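Local coordinates for protein thiaminase-I (PDB 4HCW) that belongs to the thiaminase family of proteins and probably has the two-lobed alpha/beta fold related to that of the periplasmic binding proteins, at residues A[189-194]-A[350-355]; A[160-165]-A[182-187]; A[57-62]-A[340-345]; A[168-173]-A[177-182]. All blocks are in the same frame, centred on the assembly; numbering follows the deposited sequence.

Contact 1: A[189-194]-A[350-355]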
loop_
_atom_site.group_PDB
_atom_site.type_symbol
_atom_site.label_atom_id
_atom_site.label_comp_id
_atom_site.label_asym_id
_atom_site.label_seq_id
_atom_site.Cartn_x
_atom_site.Cartn_y
_atom_site.Cartn_z
ATOM N N ASP A 189 7.735 24.463 15.995
ATOM C CA ASP A 189 8.460 24.231 17.237
ATOM C C ASP A 189 8.111 22.859 17.804
ATOM O O ASP A 189 8.732 22.392 18.759
ATOM C CB ASP A 189 8.138 25.328 18.254
ATOM C CG ASP A 189 6.653 25.628 18.339
ATOM O OD1 ASP A 189 6.164 26.446 17.531
ATOM O OD2 ASP A 189 5.976 25.050 19.215
ATOM N N GLN A 190 7.110 22.222 17.204
ATOM C CA GLN A 190 6.691 20.887 17.609
ATOM C C GLN A 190 7.341 19.835 16.717
ATOM O O GLN A 190 7.229 18.636 16.970
ATOM C CB GLN A 190 5.168 20.762 17.542
ATOM C CG GLN A 190 4.422 21.823 18.334
ATOM C CD GLN A 190 2.917 21.682 18.223
ATOM O OE1 GLN A 190 2.406 20.613 17.888
ATOM N NE2 GLN A 190 2.198 22.763 18.499
ATOM N N VAL A 191 8.018 20.296 15.669
ATOM C CA VAL A 191 8.731 19.407 14.760
ATOM C C VAL A 191 9.973 18.834 15.436
ATOM O O VAL A 191 10.868 19.577 15.836
ATOM C CB VAL A 191 9.154 20.141 13.471
ATOM C CG1 VAL A 191 10.031 19.244 12.608
ATOM C CG2 VAL A 191 7.931 20.609 12.697
ATOM N N ASN A 192 10.018 17.511 15.564
ATOM C CA ASN A 192 11.149 16.837 16.191
ATOM C C ASN A 192 12.401 16.947 15.327
ATOM O O ASN A 192 12.482 16.345 14.256
ATOM C CB ASN A 192 10.811 15.369 16.459
ATOM C CG ASN A 192 11.781 14.708 17.424
ATOM O OD1 ASN A 192 12.985 14.969 17.398
ATOM N ND2 ASN A 192 11.257 13.844 18.285
ATOM N N LYS A 193 13.377 17.713 15.802
ATOM C CA LYS A 193 14.592 17.981 15.037
ATOM C C LYS A 193 15.465 16.743 14.841
ATOM O O LYS A 193 16.212 16.654 13.867
ATOM C CB LYS A 193 15.403 19.105 15.687
ATOM C CG LYS A 193 15.162 20.477 15.076
ATOM C CD LYS A 193 13.705 20.889 15.175
ATOM C CE LYS A 193 13.463 22.237 14.518
ATOM N NZ LYS A 193 12.045 22.668 14.654
ATOM N N ASP A 194 15.373 15.795 15.767
ATOM C CA ASP A 194 16.126 14.551 15.655
ATOM C C ASP A 194 15.578 13.694 14.519
ATOM O O ASP A 194 16.329 13.013 13.821
ATOM C CB ASP A 194 16.085 13.773 16.971
ATOM C CG ASP A 194 16.793 14.499 18.100
ATOM O OD1 ASP A 194 17.774 15.221 17.821
ATOM O OD2 ASP A 194 16.370 14.347 19.265
ATOM N N ALA A 350 2.198 17.510 6.565
ATOM C CA ALA A 350 3.243 17.493 5.551
ATOM C C ALA A 350 3.696 18.909 5.220
ATOM O O ALA A 350 4.881 19.157 4.998
ATOM C CB ALA A 350 2.750 16.792 4.301
ATOM N N GLY A 351 2.743 19.835 5.192
ATOM C CA GLY A 351 3.036 21.225 4.900
ATOM C C GLY A 351 3.899 21.873 5.966
ATOM O O GLY A 351 4.703 22.756 5.677
ATOM N N VAL A 352 3.728 21.429 7.207
ATOM C CA VAL A 352 4.515 21.941 8.319
ATOM C C VAL A 352 5.937 21.390 8.267
ATOM O O VAL A 352 6.907 22.117 8.490
ATOM C CB VAL A 352 3.870 21.577 9.674
ATOM C CG1 VAL A 352 4.791 21.945 10.828
ATOM C CG2 VAL A 352 2.521 22.261 9.819
ATOM N N LEU A 353 6.052 20.103 7.953
ATOM C CA LEU A 353 7.334 19.408 7.970
ATOM C C LEU A 353 8.283 19.828 6.847
ATOM O O LEU A 353 9.489 19.934 7.064
ATOM C CB LEU A 353 7.115 17.894 7.922
ATOM C CG LEU A 353 6.414 17.268 9.130
ATOM C CD1 LEU A 353 6.021 15.832 8.833
ATOM C CD2 LEU A 353 7.302 17.336 10.362
ATOM N N ARG A 354 7.735 20.065 5.659
ATOM C CA ARG A 354 8.545 20.334 4.464
ATOM C C ARG A 354 9.653 21.396 4.580
ATOM O O ARG A 354 10.769 21.160 4.117
ATOM C CB ARG A 354 7.663 20.596 3.233
ATOM C CG ARG A 354 7.266 19.329 2.490
ATOM C CD ARG A 354 6.866 19.622 1.053
ATOM N NE ARG A 354 5.546 20.235 0.957
ATOM C CZ ARG A 354 4.424 19.558 0.736
ATOM N NH1 ARG A 354 4.461 18.240 0.586
ATOM N NH2 ARG A 354 3.265 20.197 0.665
ATOM N N PRO A 355 9.358 22.564 5.186
ATOM C CA PRO A 355 10.436 23.551 5.326
ATOM C C PRO A 355 11.611 23.041 6.162
ATOM O O PRO A 355 12.736 23.506 5.982
ATOM C CB PRO A 355 9.749 24.715 6.044
ATOM C CG PRO A 355 8.320 24.592 5.665
ATOM C CD PRO A 355 8.058 23.119 5.606
#

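Contact 2: A[160-165]-A[182-187]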
loop_
_atom_site.group_PDB
_atom_site.type_symbol
_atom_site.label_atom_id
_atom_site.label_comp_id
_atom_site.label_asym_id
_atom_site.label_seq_id
_atom_site.Cartn_x
_atom_site.Cartn_y
_atom_site.Cartn_z
ATOM N N THR A 160 3.995 10.871 1.630
ATOM C CA THR A 160 5.295 10.268 1.908
ATOM C C THR A 160 6.049 11.050 2.982
ATOM O O THR A 160 6.682 10.461 3.861
ATOM C CB THR A 160 6.154 10.174 0.633
ATOM O OG1 THR A 160 5.418 9.490 -0.390
ATOM C CG2 THR A 160 7.446 9.420 0.912
ATOM N N VAL A 161 5.977 12.376 2.905
ATOM C CA VAL A 161 6.578 13.240 3.915
ATOM C C VAL A 161 5.973 12.949 5.283
ATOM O O VAL A 161 6.689 12.805 6.275
ATOM C CB VAL A 161 6.375 14.729 3.575
ATOM C CG1 VAL A 161 6.758 15.608 4.757
ATOM C CG2 VAL A 161 7.175 15.107 2.339
ATOM N N PHE A 162 4.647 12.855 5.322
ATOM C CA PHE A 162 3.930 12.519 6.546
ATOM C C PHE A 162 4.296 11.122 7.045
ATOM O O PHE A 162 4.491 10.912 8.241
ATOM C CB PHE A 162 2.418 12.615 6.315
ATOM C CG PHE A 162 1.593 12.016 7.420
ATOM C CD1 PHE A 162 1.359 12.720 8.588
ATOM C CD2 PHE A 162 1.043 10.750 7.286
ATOM C CE1 PHE A 162 0.600 12.172 9.606
ATOM C CE2 PHE A 162 0.284 10.197 8.300
ATOM C CZ PHE A 162 0.062 10.909 9.461
ATOM N N GLY A 163 4.388 10.175 6.117
ATOM C CA GLY A 163 4.652 8.788 6.458
ATOM C C GLY A 163 6.026 8.546 7.053
ATOM O O GLY A 163 6.145 7.970 8.134
ATOM N N LEU A 164 7.063 8.986 6.347
ATOM C CA LEU A 164 8.438 8.757 6.781
ATOM C C LEU A 164 8.743 9.406 8.127
ATOM O O LEU A 164 9.479 8.845 8.937
ATOM C CB LEU A 164 9.429 9.251 5.728
ATOM C CG LEU A 164 9.455 8.475 4.412
ATOM C CD1 LEU A 164 10.596 8.965 3.544
ATOM C CD2 LEU A 164 9.577 6.981 4.668
ATOM N N TYR A 165 8.177 10.587 8.357
ATOM C CA TYR A 165 8.370 11.286 9.620
ATOM C C TYR A 165 7.830 10.460 10.781
ATOM O O TYR A 165 8.500 10.295 11.799
ATOM C CB TYR A 165 7.697 12.661 9.591
ATOM C CG TYR A 165 7.820 13.432 10.889
ATOM C CD1 TYR A 165 8.941 14.210 11.156
ATOM C CD2 TYR A 165 6.814 13.383 11.848
ATOM C CE1 TYR A 165 9.058 14.913 12.343
ATOM C CE2 TYR A 165 6.923 14.082 13.036
ATOM C CZ TYR A 165 8.046 14.846 13.278
ATOM O OH TYR A 165 8.153 15.543 14.460
ATOM N N SER A 182 -3.246 14.690 17.881
ATOM C CA SER A 182 -2.475 15.367 18.917
ATOM C C SER A 182 -1.026 14.883 18.945
ATOM O O SER A 182 -0.318 15.072 19.934
ATOM C CB SER A 182 -3.127 15.171 20.287
ATOM O OG SER A 182 -3.293 13.794 20.580
ATOM N N ASP A 183 -0.593 14.257 17.855
ATOM C CA ASP A 183 0.780 13.783 17.726
ATOM C C ASP A 183 1.445 14.399 16.499
ATOM O O ASP A 183 2.598 14.099 16.190
ATOM C CB ASP A 183 0.815 12.256 17.623
ATOM C CG ASP A 183 0.374 11.574 18.903
ATOM O OD1 ASP A 183 0.661 12.110 19.995
ATOM O OD2 ASP A 183 -0.258 10.501 18.818
ATOM N N LEU A 184 0.707 15.260 15.806
ATOM C CA LEU A 184 1.205 15.892 14.591
ATOM C C LEU A 184 1.700 17.308 14.865
ATOM O O LEU A 184 1.041 18.072 15.572
ATOM C CB LEU A 184 0.109 15.931 13.523
ATOM C CG LEU A 184 -0.627 14.623 13.228
ATOM C CD1 LEU A 184 -1.612 14.814 12.084
ATOM C CD2 LEU A 184 0.352 13.505 12.919
ATOM N N PRO A 185 2.871 17.659 14.307
ATOM C CA PRO A 185 3.437 19.009 14.403
ATOM C C PRO A 185 2.461 20.053 13.873
ATOM O O PRO A 185 2.012 19.951 12.731
ATOM C CB PRO A 185 4.669 18.933 13.499
ATOM C CG PRO A 185 5.061 17.498 13.530
ATOM C CD PRO A 185 3.770 16.735 13.593
ATOM N N GLN A 186 2.139 21.044 14.696
ATOM C CA GLN A 186 1.105 22.013 14.354
ATOM C C GLN A 186 1.686 23.331 13.850
ATOM O O GLN A 186 1.060 24.029 13.049
ATOM C CB GLN A 186 0.204 22.267 15.566
ATOM C CG GLN A 186 -1.201 22.723 15.213
ATOM C CD GLN A 186 -2.021 21.624 14.567
ATOM O OE1 GLN A 186 -1.726 20.439 14.724
ATOM N NE2 GLN A 186 -3.057 22.012 13.833
ATOM N N SER A 187 2.883 23.668 14.318
ATOM C CA SER A 187 3.507 24.940 13.971
ATOM C C SER A 187 4.871 24.750 13.320
ATOM O O SER A 187 5.035 24.964 12.119
ATOM C CB SER A 187 3.648 25.817 15.216
ATOM O OG SER A 187 2.386 26.074 15.807
#

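Contact 3: A[57-62]-A[340-345]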
loop_
_atom_site.group_PDB
_atom_site.type_symbol
_atom_site.label_atom_id
_atom_site.label_comp_id
_atom_site.label_asym_id
_atom_site.label_seq_id
_atom_site.Cartn_x
_atom_site.Cartn_y
_atom_site.Cartn_z
ATOM N N ALA A 57 -13.974 13.818 1.375
ATOM C CA ALA A 57 -15.361 13.904 0.934
ATOM C C ALA A 57 -15.948 12.520 0.674
ATOM O O ALA A 57 -17.122 12.272 0.949
ATOM C CB ALA A 57 -15.468 14.770 -0.311
ATOM N N SER A 58 -15.122 11.621 0.147
ATOM C CA SER A 58 -15.563 10.268 -0.169
ATOM C C SER A 58 -15.686 9.412 1.088
ATOM O O SER A 58 -16.479 8.471 1.133
ATOM C CB SER A 58 -14.610 9.610 -1.168
ATOM O OG SER A 58 -14.549 10.348 -2.375
ATOM N N LEU A 59 -14.899 9.742 2.107
ATOM C CA LEU A 59 -14.952 9.023 3.374
ATOM C C LEU A 59 -16.192 9.407 4.176
ATOM O O LEU A 59 -16.542 8.745 5.153
ATOM C CB LEU A 59 -13.690 9.286 4.197
ATOM C CG LEU A 59 -12.372 8.778 3.609
ATOM C CD1 LEU A 59 -11.216 9.075 4.552
ATOM C CD2 LEU A 59 -12.457 7.289 3.312
ATOM N N GLN A 60 -16.851 10.484 3.758
ATOM C CA GLN A 60 -18.066 10.948 4.417
ATOM C C GLN A 60 -19.290 10.177 3.930
ATOM O O GLN A 60 -20.239 9.962 4.684
ATOM C CB GLN A 60 -18.264 12.448 4.186
ATOM N N SER A 61 -19.262 9.765 2.666
ATOM C CA SER A 61 -20.372 9.027 2.076
ATOM C C SER A 61 -19.918 7.675 1.531
ATOM O O SER A 61 -19.611 7.540 0.346
ATOM C CB SER A 61 -21.040 9.850 0.972
ATOM O OG SER A 61 -20.111 10.199 -0.040
ATOM N N LEU A 62 -19.882 6.677 2.408
ATOM C CA LEU A 62 -19.429 5.340 2.043
ATOM C C LEU A 62 -20.479 4.582 1.236
ATOM O O LEU A 62 -21.674 4.686 1.512
ATOM C CB LEU A 62 -19.071 4.544 3.300
ATOM C CG LEU A 62 -17.976 5.128 4.195
ATOM C CD1 LEU A 62 -17.905 4.376 5.515
ATOM C CD2 LEU A 62 -16.631 5.095 3.487
ATOM N N ASP A 340 -8.001 9.508 14.818
ATOM C CA ASP A 340 -9.052 10.520 14.758
ATOM C C ASP A 340 -8.861 11.559 13.654
ATOM O O ASP A 340 -9.330 12.690 13.775
ATOM C CB ASP A 340 -9.195 11.221 16.114
ATOM C CG ASP A 340 -7.866 11.712 16.664
ATOM O OD1 ASP A 340 -6.907 11.865 15.879
ATOM O OD2 ASP A 340 -7.784 11.949 17.887
ATOM N N PHE A 341 -8.178 11.177 12.580
ATOM C CA PHE A 341 -7.950 12.099 11.470
ATOM C C PHE A 341 -7.736 11.374 10.146
ATOM O O PHE A 341 -7.522 10.162 10.116
ATOM C CB PHE A 341 -6.771 13.033 11.768
ATOM C CG PHE A 341 -5.440 12.335 11.847
ATOM C CD1 PHE A 341 -5.049 11.685 13.007
ATOM C CD2 PHE A 341 -4.573 12.343 10.767
ATOM C CE1 PHE A 341 -3.823 11.047 13.082
ATOM C CE2 PHE A 341 -3.347 11.710 10.837
ATOM C CZ PHE A 341 -2.972 11.062 11.996
ATOM N N ALA A 342 -7.794 12.124 9.051
ATOM C CA ALA A 342 -7.618 11.549 7.724
ATOM C C ALA A 342 -6.745 12.419 6.821
ATOM O O ALA A 342 -5.668 12.858 7.221
ATOM C CB ALA A 342 -8.967 11.287 7.076
ATOM N N ASN A 343 -7.225 12.668 5.607
ATOM C CA ASN A 343 -6.417 13.306 4.569
ATOM C C ASN A 343 -6.059 14.772 4.808
ATOM O O ASN A 343 -4.966 15.211 4.449
ATOM C CB ASN A 343 -7.081 13.140 3.200
ATOM C CG ASN A 343 -7.107 11.697 2.740
ATOM O OD1 ASN A 343 -6.114 11.181 2.230
ATOM N ND2 ASN A 343 -8.245 11.036 2.922
ATOM N N LYS A 344 -6.977 15.527 5.404
ATOM C CA LYS A 344 -6.742 16.946 5.652
ATOM C C LYS A 344 -5.562 17.161 6.597
ATOM O O LYS A 344 -4.708 18.011 6.353
ATOM C CB LYS A 344 -7.998 17.615 6.216
ATOM C CG LYS A 344 -7.868 19.120 6.398
ATOM C CD LYS A 344 -9.144 19.728 6.959
ATOM N N GLU A 345 -5.515 16.378 7.669
ATOM C CA GLU A 345 -4.447 16.502 8.654
ATOM C C GLU A 345 -3.112 15.999 8.113
ATOM O O GLU A 345 -2.058 16.537 8.451
ATOM C CB GLU A 345 -4.811 15.772 9.950
ATOM C CG GLU A 345 -5.920 16.435 10.758
ATOM C CD GLU A 345 -7.299 16.215 10.163
ATOM O OE1 GLU A 345 -8.235 16.951 10.541
ATOM O OE2 GLU A 345 -7.448 15.307 9.319
#

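Contact 4: A[168-173]-A[177-182]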
loop_
_atom_site.group_PDB
_atom_site.type_symbol
_atom_site.label_atom_id
_atom_site.label_comp_id
_atom_site.label_asym_id
_atom_site.label_seq_id
_atom_site.Cartn_x
_atom_site.Cartn_y
_atom_site.Cartn_z
ATOM N N LEU A 168 9.928 7.179 11.339
ATOM C CA LEU A 168 11.170 7.467 12.045
ATOM C C LEU A 168 10.889 7.793 13.508
ATOM O O LEU A 168 11.686 7.476 14.390
ATOM C CB LEU A 168 11.895 8.645 11.392
ATOM C CG LEU A 168 12.478 8.463 9.990
ATOM C CD1 LEU A 168 12.696 9.813 9.325
ATOM C CD2 LEU A 168 13.781 7.693 10.053
ATOM N N LEU A 169 9.746 8.426 13.753
ATOM C CA LEU A 169 9.393 8.896 15.089
ATOM C C LEU A 169 8.858 7.784 15.989
ATOM O O LEU A 169 9.566 7.299 16.872
ATOM C CB LEU A 169 8.376 10.037 14.998
ATOM C CG LEU A 169 7.908 10.673 16.307
ATOM C CD1 LEU A 169 9.087 11.225 17.096
ATOM C CD2 LEU A 169 6.884 11.765 16.031
ATOM N N GLN A 170 7.609 7.388 15.763
ATOM C CA GLN A 170 6.940 6.419 16.630
ATOM C C GLN A 170 7.558 5.024 16.585
ATOM O O GLN A 170 8.199 4.642 15.605
ATOM C CB GLN A 170 5.446 6.330 16.300
ATOM C CG GLN A 170 4.577 7.351 17.021
ATOM C CD GLN A 170 4.609 8.719 16.370
ATOM O OE1 GLN A 170 4.269 9.723 16.995
ATOM N NE2 GLN A 170 5.009 8.764 15.105
ATOM N N SER A 171 7.355 4.275 17.663
ATOM C CA SER A 171 7.777 2.883 17.743
ATOM C C SER A 171 6.717 2.092 18.498
ATOM O O SER A 171 6.076 2.618 19.409
ATOM C CB SER A 171 9.128 2.763 18.450
ATOM O OG SER A 171 9.025 3.140 19.812
ATOM N N SER A 172 6.530 0.833 18.121
ATOM C CA SER A 172 5.495 0.010 18.734
ATOM C C SER A 172 5.932 -1.442 18.892
ATOM O O SER A 172 6.752 -1.942 18.121
ATOM C CB SER A 172 4.203 0.082 17.914
ATOM O OG SER A 172 3.181 -0.712 18.494
ATOM N N SER A 173 5.381 -2.110 19.900
ATOM C CA SER A 173 5.639 -3.527 20.116
ATOM C C SER A 173 4.688 -4.359 19.262
ATOM O O SER A 173 5.044 -5.436 18.784
ATOM C CB SER A 173 5.472 -3.886 21.592
ATOM O OG SER A 173 4.164 -3.584 22.045
ATOM N N VAL A 177 0.597 0.783 14.504
ATOM C CA VAL A 177 1.052 2.041 15.083
ATOM C C VAL A 177 -0.023 3.109 14.899
ATOM O O VAL A 177 -0.001 3.872 13.933
ATOM C CB VAL A 177 2.367 2.516 14.438
ATOM C CG1 VAL A 177 2.944 3.694 15.210
ATOM C CG2 VAL A 177 3.369 1.374 14.382
ATOM N N ASP A 178 -0.969 3.149 15.831
ATOM C CA ASP A 178 -2.101 4.063 15.742
ATOM C C ASP A 178 -1.791 5.415 16.374
ATOM O O ASP A 178 -1.609 5.518 17.587
ATOM C CB ASP A 178 -3.334 3.444 16.404
ATOM C CG ASP A 178 -3.741 2.130 15.764
ATOM O OD1 ASP A 178 -2.900 1.523 15.069
ATOM O OD2 ASP A 178 -4.899 1.705 15.961
ATOM N N ILE A 179 -1.737 6.453 15.546
ATOM C CA ILE A 179 -1.462 7.801 16.029
ATOM C C ILE A 179 -2.701 8.686 15.934
ATOM O O ILE A 179 -3.601 8.429 15.134
ATOM C CB ILE A 179 -0.307 8.457 15.249
ATOM C CG1 ILE A 179 -0.687 8.640 13.778
ATOM C CG2 ILE A 179 0.959 7.623 15.373
ATOM C CD1 ILE A 179 0.387 9.314 12.953
ATOM N N LYS A 180 -2.742 9.727 16.758
ATOM C CA LYS A 180 -3.859 10.666 16.747
ATOM C C LYS A 180 -3.405 12.063 16.336
ATOM O O LYS A 180 -2.208 12.327 16.226
ATOM C CB LYS A 180 -4.552 10.697 18.111
ATOM C CG LYS A 180 -3.602 10.743 19.296
ATOM N N ALA A 181 -4.367 12.953 16.111
ATOM C CA ALA A 181 -4.078 14.303 15.632
ATOM C C ALA A 181 -3.247 15.114 16.622
ATOM O O ALA A 181 -2.614 16.102 16.248
ATOM C CB ALA A 181 -5.369 15.035 15.299
ATOM N N SER A 182 -3.246 14.690 17.881
ATOM C CA SER A 182 -2.475 15.367 18.917
ATOM C C SER A 182 -1.026 14.883 18.945
ATOM O O SER A 182 -0.318 15.072 19.934
ATOM C CB SER A 182 -3.127 15.171 20.287
ATOM O OG SER A 182 -3.293 13.794 20.580
#

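Contact 1: A[189-194]-A[350-355]
Val191 meets Val352 and Leu353 with methyl groups alone, and no flat group takes part in the touching. The one planar group with a neighbour over its face within 350-355 is the guanidinium of Arg354. Ala350 O sits 4.2 Å above its plane, displaced toward the rim, while a weak hydrogen bond takes Arg354 NH1 to Ser156 O. The touching itself is a small fork. Val191 CG1 stands anti to the backbone N (chi1 174°) and reaches CD2 of Leu353 at 4.0 Å; the other branch, Val191 CG2, lies 3.9 Å from CG1 of Val352, the two valines lying alongside each other and running opposite ways. Leu353 CD2 is also 4.1 Å from Val191 CG2, so that one leucine methyl serves both arms of the fork. In the fold, this brings the loop leading into helix 193-203 against the C-terminal part of helix 343-353, the last helix of the chain. Asn192 is the N-cap of the first of these helices: its OD1 accepts from Asp194 N at 3.0 Å in a clearly bent bond (N-H...O 136°), the donor tilted 16° from the carbonyl plane. Pro185 packs against both Val191 and Leu353, and Phe356 adds to the cover on Val191. Val191 and Leu353 are buried, whereas Val352 remains partly exposed.

Contact 2: A[160-165]-A[182-187]
Phe162 and Leu184 form one half of the close-packed side of this contact, Tyr165 and Pro185 the other. Leu184 CD2 comes in at the edge of the Phe162 ring, near its plane, 3.6 Å from CE1, and the two side chains cross at about a right angle. One turn along helix 158-169, Tyr165 carries its CG anti to the backbone N (chi1 178°), which sends the ring out to the proline. There Pro185 CG lies 3.9 Å from Tyr165 CE2 and 3.8 Å from Tyr165 OH, approaching the ring obliquely. All four residues are buried, and Val346 and Cys349 of helix 343-353 also touch Phe162. The loop looks quite different at its two ends: Ser182, Gln186 and Ser187 are exposed, and Asp183, partly exposed, turns OD2 back to Lys180 N in a weak hydrogen bond. The pattern is that of an irregular linker, between strand 176-179 and helix 193-203, pinned to a helix by its two central apolar residues. No hydrogen bond crosses between the segments, and the tyrosine hydroxyl is satisfied instead by Asn192 N; attachment here therefore rests on hydrocarbon burial, with polar bonding left to the surroundings.

Contact 3: A[57-62]-A[340-345]
Leu59 reaches from helix 56-60, a weakly bonded helix in the beta-alpha-beta crossover from strand 44-50 to strand 65-69, both parallel to strand 8-13, to the N-terminal end of helix 343-353. Its side chain sets out toward the other segment, yet CB is still 5.9 Å from CB of Ala342. At CG, anti to the carbonyl carbon (chi1 -65°), the chain forks. The CD1 branch makes the whole contact, 4.0 Å from Ala342 CB and 3.9 Å from Asn343 ND2, whereas the CD2 branch turns off from both. The side chains of Leu59 and Asn343 cross at about a right angle, and the amide nitrogen the methyl meets is already engaged with Cys53 O. Leu76 of helix 73-77 packs on the leucine as well. Asp56 adds polar grip, accepting from Asn343 N through OD1 and from Lys344 N through OD2. Ala342, at the N-cap position, has no polar side chain to give, but its own N-H is taken by Glu345, as in one half of a capping box. Ala342 N donates to Glu345 OE2 at 3.2 Å with an N-H...O angle of 157°, arriving from above the carboxylate plane, 37° out of it.

Contact 4: A[168-173]-A[177-182]
Gln170, the first residue to leave helical geometry at the end of helix 158-169, has its CB directed toward the strand that follows. That CB lies 3.8 Å from CG1 of Val177. A bend at chi2 (80°) then swings the chain across Ile179 at about a right angle, where Gln170 CD is 3.9 Å from Ile179 CG2. The aliphatic part thus lies on Val177 and Ile179, and the amide end is held by its own helix, NE2 donating to Gln166 O. Ser171 follows in extended conformation and points away. Ser172 comes back to the same side as Gln170, its CB 3.9 Å from CG2 of Val177, so the two methyls of that valine are shared between alternate residues of the loop. Ser172 OG is hydrogen-bonded to Ser174 OG, while Ser172 O accepts from Arg334 NH2. This is a tight connection from helix 158-169 into strand 176-179, with only three residues between the segments. Beyond it, strand 176-179 pairs in parallel with strand 335-338, backbone bonds linking Val177 and Ile179 to Arg337 and a salt bridge running from Asp178 OD2 to Arg337 NH1; Ile179 in turn packs on Phe162 and Gln166 of helix 158-169.

Overall arrangement
Contacts 2 and 4 both use helix 158-169, the span of contact 4 falling within that of contact 2; contact 1 comes after them in the chain and touches both. Contacts 1 and 2 are closest, their centres about 7 Å apart; contacts 2 and 4 lie about 10 Å apart between centres, share Ser182 and meet where Phe162 CZ is 3.9 Å from Ile179 CD1. Contact 3 stands farther off, its centre about 17 Å from that of contact 2, though contacts 1 and 3 use the two ends of helix 343-353. Phe341 joins contact 3 to contact 2, its CE2 3.8 Å from Leu184 CD1, and Asp340 OD1 accepts from Ala181 N at 2.8 Å, joining contact 3 to contact 4.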